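Long-range contacts in integral membrane indolylacetylinositol arabinosyltransferase EmbC (Mycolicibacterium smegmatis, PDB 7BVE), which probably transfers arabinose units to build the arabinan of the mycobacterial cell wall, as an integral membrane glycosyltransferase of the Emb family: residues 987-993 with 1037-1043; 949-953 with 971-975. All coordinates share one frame; numbering follows the deposited sequence.

Contact 1: 987-993 with 1037-1043; sequences PKWRILP and WGSLQRL
Arg990 and Gln1041 face each other as a hydrogen-bonded antiparallel pair and exchange two backbone bonds. Gln1041 N gives its hydrogen to Arg990 O at 3.0 Å, while Arg990 N reaches Gln1041 O at 3.2 Å. Two more backbone bonds extend the ladder: Leu992 N to Ser1039 O at 3.0 Å, and Leu1043 N to Lys988 O. At the far end Gly1038 CA brings a C-H to Pro993 O, 3.4 Å away.

Apolar packing is split between the two faces. On the face of Trp989, Ile991, Leu1040 and Arg1042, the indole leans back over the partner strand: with its CG beside the backbone N (chi1 -64°), Trp989 CZ3 comes to 3.5 Å from Arg1042 CG, so the aliphatic part of the arginine does the touching. Leu1040, its CG turned the other way, anti to the backbone N (chi1 -179°), slips CD1 between Trp989 CE3 and Ile991 CG1, 3.8 Å from the latter. Ile991 CG2 meets the edge of the Trp1037 ring.

The other face is more polar. Arg990 and Gln1041 run side by side in the same direction, both extended, their guanidinium and amide planes 77° apart; the approach is no closer than 3.9 Å, between Arg990 CD and Gln1041 OE1. Leu992 lays CG against one face of that guanidinium, and its CB and CD1 both come up beside Ser1039 OG. Further along, Leu1043 CD1 packs on Pro987 CG.

Strand 1020-1029 flanks 1039-1045, and strand 961-963 runs parallel to 989-992 on its other edge. The pair thus forms antiparallel inner strands of the mixed sheet in the EmbC C-terminal domain.

Contact 2: 949-953 with 971-975; sequences RTLQE and FPCQR
Gln952 and Gln974 reach across to each other with their amides, Gln974 NE2 donating to Gln952 OE1 at 2.7 Å. The bond is bent, with an N-H...O angle of 130°, and the donor sits above the carbonyl plane of Gln952, not on a lone pair; the two amide planes are 56° apart. Both chains fold at chi2: Gln952 starts with CG anti to its own N (chi1 -176°) and then bends, which swings its amide toward the loop. Gln952 OE1 also lies 3.6 Å from Cys973 CB, while its NE2 binds Ser957 OG, so both ends of this amide are engaged. Gln974 NE2 has a second, weak acceptor in Val955 O.

The segments belong to the EmbC C-terminal domain, where edge strand 949-950 turns straight into the short helix 951-954, with Thr950 at the N-cap position. The facing loop is tied down by the disulfide from Cys973 to Cys730, and the side chain of Gln952 also touches Cys730.

Beside the amides, Leu951 and Phe971 cross at about a right angle. The CD2 methyl of Leu951 approaches Phe971 CE1 to 4.0 Å, obliquely to the ring, and lies just as far from Gln974 NE2, bridging the apolar and polar halves. Gln974 OE1 lies at the edge of the Phe971 ring, in its plane.

Contacts 1 and 2 follow each other along the chain, the second closing before the first opens, yet their centres lie only 11 Å apart and both reach the same mixed sheet. Phe971 of contact 2 joins them: its CZ is 3.7 Å from Trp1037 CZ3, and its CE2 is 3.9 Å from Ile991 CG2. From the other side of contact 2, Leu951 CD1 meets Leu1040 CD2 at 4.2 Å, so the four segments share one apolar core. Ethambutol is bound nearby; about 12 Å separate the side chain of Pro993, in contact 1, from the bound ligand, and Trp965 of its pocket follows strand 961-963, the parallel neighbour of 989-992.

Contact 1: 987-993 with 1037-1043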
ATOM      1  N   PRO A 987      38.335  -4.637  -3.310  1.00 15.07           N
ATOM      2  CA  PRO A 987      38.253  -4.547  -1.854  1.00 15.07           C
ATOM      3  C   PRO A 987      38.709  -5.832  -1.176  1.00 15.07           C
ATOM      4  O   PRO A 987      38.896  -6.872  -1.802  1.00 15.07           O
ATOM      5  CB  PRO A 987      36.767  -4.291  -1.613  1.00 15.07           C
ATOM      6  CG  PRO A 987      36.103  -4.872  -2.752  1.00 15.07           C
ATOM      7  CD  PRO A 987      37.000  -4.674  -3.920  1.00 15.07           C
ATOM      8  N   LYS A 988      38.895  -5.734   0.139  1.00 15.07           N
ATOM      9  CA  LYS A 988      39.324  -6.861   0.948  1.00 15.07           C
ATOM     10  C   LYS A 988      38.331  -7.257   2.021  1.00 15.07           C
ATOM     11  O   LYS A 988      38.447  -8.361   2.557  1.00 15.07           O
ATOM     12  CB  LYS A 988      40.664  -6.555   1.627  1.00 15.07           C
ATOM     13  CG  LYS A 988      41.808  -6.366   0.676  1.00 15.07           C
ATOM     14  CD  LYS A 988      43.095  -6.109   1.424  1.00 15.07           C
ATOM     15  CE  LYS A 988      44.235  -5.791   0.470  1.00 15.07           C
ATOM     16  NZ  LYS A 988      44.616  -6.957  -0.369  1.00 15.07           N
ATOM     17  N   TRP A 989      37.372  -6.400   2.350  1.00 15.07           N
ATOM     18  CA  TRP A 989      36.424  -6.627   3.424  1.00 15.07           C
ATOM     19  C   TRP A 989      35.056  -6.179   2.945  1.00 15.07           C
ATOM     20  O   TRP A 989      34.924  -5.557   1.896  1.00 15.07           O
ATOM     21  CB  TRP A 989      36.826  -5.860   4.688  1.00 15.07           C
ATOM     22  CG  TRP A 989      38.129  -6.282   5.293  1.00 15.07           C
ATOM     23  CD1 TRP A 989      39.343  -5.700   5.109  1.00 15.07           C
ATOM     24  CD2 TRP A 989      38.341  -7.366   6.196  1.00 15.07           C
ATOM     25  NE1 TRP A 989      40.300  -6.362   5.828  1.00 15.07           N
ATOM     26  CE2 TRP A 989      39.706  -7.390   6.506  1.00 15.07           C
ATOM     27  CE3 TRP A 989      37.505  -8.320   6.770  1.00 15.07           C
ATOM     28  CZ2 TRP A 989      40.251  -8.327   7.363  1.00 15.07           C
ATOM     29  CZ3 TRP A 989      38.047  -9.238   7.620  1.00 15.07           C
ATOM     30  CH2 TRP A 989      39.404  -9.244   7.906  1.00 15.07           C
ATOM     31  N   ARG A 990      34.029  -6.490   3.721  1.00 15.07           N
ATOM     32  CA  ARG A 990      32.695  -5.981   3.449  1.00 15.07           C
ATOM     33  C   ARG A 990      31.942  -5.862   4.765  1.00 15.07           C
ATOM     34  O   ARG A 990      31.998  -6.770   5.591  1.00 15.07           O
ATOM     35  CB  ARG A 990      31.928  -6.888   2.494  1.00 15.07           C
ATOM     36  CG  ARG A 990      30.572  -6.354   2.165  1.00 15.07           C
ATOM     37  CD  ARG A 990      29.740  -7.301   1.376  1.00 15.07           C
ATOM     38  NE  ARG A 990      28.364  -6.827   1.360  1.00 15.07           N
ATOM     39  CZ  ARG A 990      27.342  -7.510   0.854  1.00 15.07           C
ATOM     40  NH1 ARG A 990      27.540  -8.705   0.326  1.00 15.07           N
ATOM     41  NH2 ARG A 990      26.123  -7.000   0.897  1.00 15.07           N
ATOM     42  N   ILE A 991      31.242  -4.749   4.962  1.00 15.07           N
ATOM     43  CA  ILE A 991      30.454  -4.515   6.165  1.00 15.07           C
ATOM     44  C   ILE A 991      28.992  -4.383   5.765  1.00 15.07           C
ATOM     45  O   ILE A 991      28.657  -3.597   4.876  1.00 15.07           O
ATOM     46  CB  ILE A 991      30.944  -3.269   6.924  1.00 15.07           C
ATOM     47  CG1 ILE A 991      32.378  -3.484   7.388  1.00 15.07           C
ATOM     48  CG2 ILE A 991      30.092  -3.006   8.124  1.00 15.07           C
ATOM     49  CD1 ILE A 991      33.048  -2.255   7.863  1.00 15.07           C
ATOM     50  N   LEU A 992      28.129  -5.149   6.418  1.00 15.07           N
ATOM     51  CA  LEU A 992      26.716  -5.230   6.095  1.00 15.07           C
ATOM     52  C   LEU A 992      25.882  -4.667   7.239  1.00 15.07           C
ATOM     53  O   LEU A 992      26.378  -4.509   8.358  1.00 15.07           O
ATOM     54  CB  LEU A 992      26.290  -6.681   5.837  1.00 15.07           C
ATOM     55  CG  LEU A 992      26.772  -7.461   4.621  1.00 15.07           C
ATOM     56  CD1 LEU A 992      28.121  -8.096   4.862  1.00 15.07           C
ATOM     57  CD2 LEU A 992      25.768  -8.497   4.258  1.00 15.07           C
ATOM     58  N   PRO A 993      24.608  -4.332   6.992  1.00 15.70           N
ATOM     59  CA  PRO A 993      23.680  -4.096   8.101  1.00 15.70           C
ATOM     60  C   PRO A 993      23.170  -5.394   8.702  1.00 15.70           C
ATOM     61  O   PRO A 993      23.657  -6.475   8.362  1.00 15.70           O
ATOM     62  CB  PRO A 993      22.539  -3.315   7.444  1.00 15.70           C
ATOM     63  CG  PRO A 993      23.101  -2.780   6.218  1.00 15.70           C
ATOM     64  CD  PRO A 993      24.076  -3.781   5.742  1.00 15.70           C
ATOM     65  N   TRP A1037      24.059  -6.271  15.236  1.00 15.07           N
ATOM     66  CA  TRP A1037      24.512  -4.986  14.727  1.00 15.07           C
ATOM     67  C   TRP A1037      24.715  -4.993  13.219  1.00 15.07           C
ATOM     68  O   TRP A1037      24.657  -3.931  12.594  1.00 15.07           O
ATOM     69  CB  TRP A1037      25.819  -4.583  15.407  1.00 15.07           C
ATOM     70  CG  TRP A1037      26.976  -5.459  15.062  1.00 15.07           C
ATOM     71  CD1 TRP A1037      27.358  -6.586  15.705  1.00 15.07           C
ATOM     72  CD2 TRP A1037      27.908  -5.272  13.991  1.00 15.07           C
ATOM     73  NE1 TRP A1037      28.466  -7.121  15.102  1.00 15.07           N
ATOM     74  CE2 TRP A1037      28.821  -6.332  14.044  1.00 15.07           C
ATOM     75  CE3 TRP A1037      28.052  -4.309  12.984  1.00 15.07           C
ATOM     76  CZ2 TRP A1037      29.864  -6.461  13.134  1.00 15.07           C
ATOM     77  CZ3 TRP A1037      29.087  -4.438  12.089  1.00 15.07           C
ATOM     78  CH2 TRP A1037      29.980  -5.502  12.167  1.00 15.07           C
ATOM     79  N   GLY A1038      24.959  -6.149  12.638  1.00 15.07           N
ATOM     80  CA  GLY A1038      25.371  -6.288  11.264  1.00 15.07           C
ATOM     81  C   GLY A1038      26.289  -7.492  11.141  1.00 15.07           C
ATOM     82  O   GLY A1038      26.230  -8.393  11.979  1.00 15.07           O
ATOM     83  N   SER A1039      27.136  -7.486  10.114  1.00 15.07           N
ATOM     84  CA  SER A1039      28.080  -8.576   9.928  1.00 15.07           C
ATOM     85  C   SER A1039      29.272  -8.110   9.109  1.00 15.07           C
ATOM     86  O   SER A1039      29.217  -7.066   8.467  1.00 15.07           O
ATOM     87  CB  SER A1039      27.412  -9.785   9.266  1.00 15.07           C
ATOM     88  OG  SER A1039      26.902  -9.472   7.993  1.00 15.07           O
ATOM     89  N   LEU A1040      30.344  -8.895   9.156  1.00 15.07           N
ATOM     90  CA  LEU A1040      31.603  -8.632   8.477  1.00 15.07           C
ATOM     91  C   LEU A1040      31.987  -9.840   7.632  1.00 15.07           C
ATOM     92  O   LEU A1040      31.725 -10.980   8.011  1.00 15.07           O
ATOM     93  CB  LEU A1040      32.705  -8.340   9.495  1.00 15.07           C
ATOM     94  CG  LEU A1040      34.117  -8.011   9.027  1.00 15.07           C
ATOM     95  CD1 LEU A1040      34.141  -6.705   8.279  1.00 15.07           C
ATOM     96  CD2 LEU A1040      35.063  -7.978  10.189  1.00 15.07           C
ATOM     97  N   GLN A1041      32.602  -9.590   6.475  1.00 15.07           N
ATOM     98  CA  GLN A1041      33.030 -10.654   5.578  1.00 15.07           C
ATOM     99  C   GLN A1041      34.450 -10.405   5.097  1.00 15.07           C
ATOM    100  O   GLN A1041      34.906  -9.266   5.018  1.00 15.07           O
ATOM    101  CB  GLN A1041      32.111 -10.772   4.365  1.00 15.07           C
ATOM    102  CG  GLN A1041      30.726 -11.226   4.682  1.00 15.07           C
ATOM    103  CD  GLN A1041      29.873 -11.332   3.458  1.00 15.07           C
ATOM    104  OE1 GLN A1041      30.310 -11.008   2.362  1.00 15.07           O
ATOM    105  NE2 GLN A1041      28.646 -11.788   3.631  1.00 15.07           N
ATOM    106  N   ARG A1042      35.149 -11.490   4.772  1.00 15.07           N
ATOM    107  CA  ARG A1042      36.404 -11.443   4.031  1.00 15.07           C
ATOM    108  C   ARG A1042      36.085 -11.643   2.564  1.00 15.07           C
ATOM    109  O   ARG A1042      35.176 -12.402   2.228  1.00 15.07           O
ATOM    110  CB  ARG A1042      37.385 -12.521   4.487  1.00 15.07           C
ATOM    111  CG  ARG A1042      38.033 -12.268   5.804  1.00 15.07           C
ATOM    112  CD  ARG A1042      38.927 -13.409   6.232  1.00 15.07           C
ATOM    113  NE  ARG A1042      38.139 -14.585   6.571  1.00 15.07           N
ATOM    114  CZ  ARG A1042      38.653 -15.774   6.857  1.00 15.07           C
ATOM    115  NH1 ARG A1042      39.967 -15.949   6.852  1.00 15.07           N
ATOM    116  NH2 ARG A1042      37.853 -16.792   7.145  1.00 15.07           N
ATOM    117  N   LEU A1043      36.825 -10.977   1.694  1.00 15.07           N
ATOM    118  CA  LEU A1043      36.672 -11.164   0.260  1.00 15.07           C
ATOM    119  C   LEU A1043      37.970 -11.728  -0.302  1.00 15.07           C
ATOM    120  O   LEU A1043      39.020 -11.089  -0.208  1.00 15.07           O
ATOM    121  CB  LEU A1043      36.291  -9.851  -0.414  1.00 15.07           C
ATOM    122  CG  LEU A1043      34.941  -9.273   0.004  1.00 15.07           C
ATOM    123  CD1 LEU A1043      34.701  -7.966  -0.692  1.00 15.07           C
ATOM    124  CD2 LEU A1043      33.813 -10.217  -0.276  1.00 15.07           C
TER

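Contact 2: 949-953 with 971-975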
ATOM      1  N   ARG A 949      39.590  -9.235  19.234  1.00 15.07           N
ATOM      2  CA  ARG A 949      40.209  -7.942  18.982  1.00 15.07           C
ATOM      3  C   ARG A 949      39.153  -7.030  18.387  1.00 15.07           C
ATOM      4  O   ARG A 949      38.115  -7.491  17.921  1.00 15.07           O
ATOM      5  CB  ARG A 949      41.392  -8.043  18.020  1.00 15.07           C
ATOM      6  CG  ARG A 949      42.537  -8.894  18.509  1.00 15.07           C
ATOM      7  CD  ARG A 949      43.637  -8.965  17.472  1.00 15.07           C
ATOM      8  NE  ARG A 949      44.322  -7.686  17.319  1.00 15.07           N
ATOM      9  CZ  ARG A 949      45.191  -7.411  16.351  1.00 15.07           C
ATOM     10  NH1 ARG A 949      45.480  -8.322  15.435  1.00 15.07           N
ATOM     11  NH2 ARG A 949      45.765  -6.220  16.296  1.00 15.07           N
ATOM     12  N   THR A 950      39.414  -5.729  18.398  1.00 15.07           N
ATOM     13  CA  THR A 950      38.418  -4.817  17.862  1.00 15.07           C
ATOM     14  C   THR A 950      38.494  -4.784  16.343  1.00 15.07           C
ATOM     15  O   THR A 950      39.474  -5.213  15.738  1.00 15.07           O
ATOM     16  CB  THR A 950      38.596  -3.414  18.433  1.00 15.07           C
ATOM     17  OG1 THR A 950      39.887  -2.913  18.088  1.00 15.07           O
ATOM     18  CG2 THR A 950      38.481  -3.444  19.928  1.00 15.07           C
ATOM     19  N   LEU A 951      37.431  -4.275  15.725  1.00 15.07           N
ATOM     20  CA  LEU A 951      37.382  -4.201  14.270  1.00 15.07           C
ATOM     21  C   LEU A 951      38.317  -3.140  13.714  1.00 15.07           C
ATOM     22  O   LEU A 951      38.722  -3.240  12.560  1.00 15.07           O
ATOM     23  CB  LEU A 951      35.943  -3.954  13.818  1.00 15.07           C
ATOM     24  CG  LEU A 951      35.490  -3.965  12.361  1.00 15.07           C
ATOM     25  CD1 LEU A 951      34.102  -4.520  12.288  1.00 15.07           C
ATOM     26  CD2 LEU A 951      35.478  -2.575  11.780  1.00 15.07           C
ATOM     27  N   GLN A 952      38.682  -2.138  14.507  1.00 15.07           N
ATOM     28  CA  GLN A 952      39.629  -1.127  14.058  1.00 15.07           C
ATOM     29  C   GLN A 952      41.047  -1.674  13.995  1.00 15.07           C
ATOM     30  O   GLN A 952      41.853  -1.204  13.190  1.00 15.07           O
ATOM     31  CB  GLN A 952      39.538   0.088  14.985  1.00 15.07           C
ATOM     32  CG  GLN A 952      40.393   1.294  14.637  1.00 15.07           C
ATOM     33  CD  GLN A 952      40.033   1.931  13.311  1.00 15.07           C
ATOM     34  OE1 GLN A 952      38.875   1.947  12.909  1.00 15.07           O
ATOM     35  NE2 GLN A 952      41.025   2.497  12.644  1.00 15.07           N
ATOM     36  N   GLU A 953      41.365  -2.681  14.801  1.00 15.07           N
ATOM     37  CA  GLU A 953      42.682  -3.295  14.758  1.00 15.07           C
ATOM     38  C   GLU A 953      42.792  -4.406  13.729  1.00 15.07           C
ATOM     39  O   GLU A 953      43.898  -4.695  13.266  1.00 15.07           O
ATOM     40  CB  GLU A 953      43.044  -3.858  16.126  1.00 15.07           C
ATOM     41  CG  GLU A 953      43.171  -2.807  17.184  1.00 15.07           C
ATOM     42  CD  GLU A 953      43.499  -3.390  18.533  1.00 15.07           C
ATOM     43  OE1 GLU A 953      43.534  -4.631  18.649  1.00 15.07           O
ATOM     44  OE2 GLU A 953      43.715  -2.610  19.481  1.00 15.07           O
ATOM     45  N   PHE A 971      30.870   3.916  10.576  1.00 15.07           N
ATOM     46  CA  PHE A 971      32.229   3.447  10.305  1.00 15.07           C
ATOM     47  C   PHE A 971      32.970   4.515   9.511  1.00 15.07           C
ATOM     48  O   PHE A 971      33.147   4.378   8.297  1.00 15.07           O
ATOM     49  CB  PHE A 971      32.203   2.134   9.526  1.00 15.07           C
ATOM     50  CG  PHE A 971      31.641   0.985  10.295  1.00 15.07           C
ATOM     51  CD1 PHE A 971      32.442   0.234  11.126  1.00 15.07           C
ATOM     52  CD2 PHE A 971      30.305   0.674  10.211  1.00 15.07           C
ATOM     53  CE1 PHE A 971      31.927  -0.803  11.835  1.00 15.07           C
ATOM     54  CE2 PHE A 971      29.789  -0.364  10.928  1.00 15.07           C
ATOM     55  CZ  PHE A 971      30.601  -1.100  11.736  1.00 15.07           C
ATOM     56  N   PRO A 972      33.416   5.597  10.156  1.00 15.07           N
ATOM     57  CA  PRO A 972      34.022   6.694   9.402  1.00 15.07           C
ATOM     58  C   PRO A 972      35.531   6.618   9.244  1.00 15.07           C
ATOM     59  O   PRO A 972      36.074   7.365   8.424  1.00 15.07           O
ATOM     60  CB  PRO A 972      33.634   7.906  10.245  1.00 15.07           C
ATOM     61  CG  PRO A 972      33.690   7.410  11.602  1.00 15.07           C
ATOM     62  CD  PRO A 972      33.234   5.980  11.567  1.00 15.07           C
ATOM     63  N   CYS A 973      36.188   5.723   9.988  1.00 15.07           N
ATOM     64  CA  CYS A 973      37.671   5.593   9.927  1.00 15.07           C
ATOM     65  C   CYS A 973      38.090   4.642   8.798  1.00 15.07           C
ATOM     66  O   CYS A 973      39.249   4.741   8.346  1.00 15.07           O
ATOM     67  CB  CYS A 973      38.224   5.080  11.252  1.00 15.07           C
ATOM     68  SG  CYS A 973      38.546   6.396  12.456  1.00 15.07           S
ATOM     69  N   GLN A 974      37.182   3.762   8.366  1.00 15.07           N
ATOM     70  CA  GLN A 974      37.462   2.795   7.313  1.00 15.07           C
ATOM     71  C   GLN A 974      37.206   3.400   5.946  1.00 15.07           C
ATOM     72  O   GLN A 974      36.195   4.072   5.735  1.00 15.07           O
ATOM     73  CB  GLN A 974      36.609   1.541   7.495  1.00 15.07           C
ATOM     74  CG  GLN A 974      37.180   0.575   8.503  1.00 15.07           C
ATOM     75  CD  GLN A 974      36.922   0.971   9.924  1.00 15.07           C
ATOM     76  OE1 GLN A 974      35.968   1.676  10.221  1.00 15.07           O
ATOM     77  NE2 GLN A 974      37.809   0.566  10.813  1.00 15.07           N
ATOM     78  N   ARG A 975      38.124   3.138   4.998  1.00 15.07           N
ATOM     79  CA  ARG A 975      37.997   3.875   3.755  1.00 15.07           C
ATOM     80  C   ARG A 975      37.415   3.009   2.647  1.00 15.07           C
ATOM     81  O   ARG A 975      37.697   1.812   2.580  1.00 15.07           O
ATOM     82  CB  ARG A 975      39.343   4.452   3.298  1.00 15.07           C
ATOM     83  CG  ARG A 975      40.390   3.476   2.853  1.00 15.07           C
ATOM     84  CD  ARG A 975      41.540   4.228   2.238  1.00 15.07           C
ATOM     85  NE  ARG A 975      42.567   3.344   1.709  1.00 15.07           N
ATOM     86  CZ  ARG A 975      42.561   2.853   0.476  1.00 15.07           C
ATOM     87  NH1 ARG A 975      43.537   2.058   0.075  1.00 15.07           N
ATOM     88  NH2 ARG A 975      41.579   3.158  -0.353  1.00 15.07           N
TER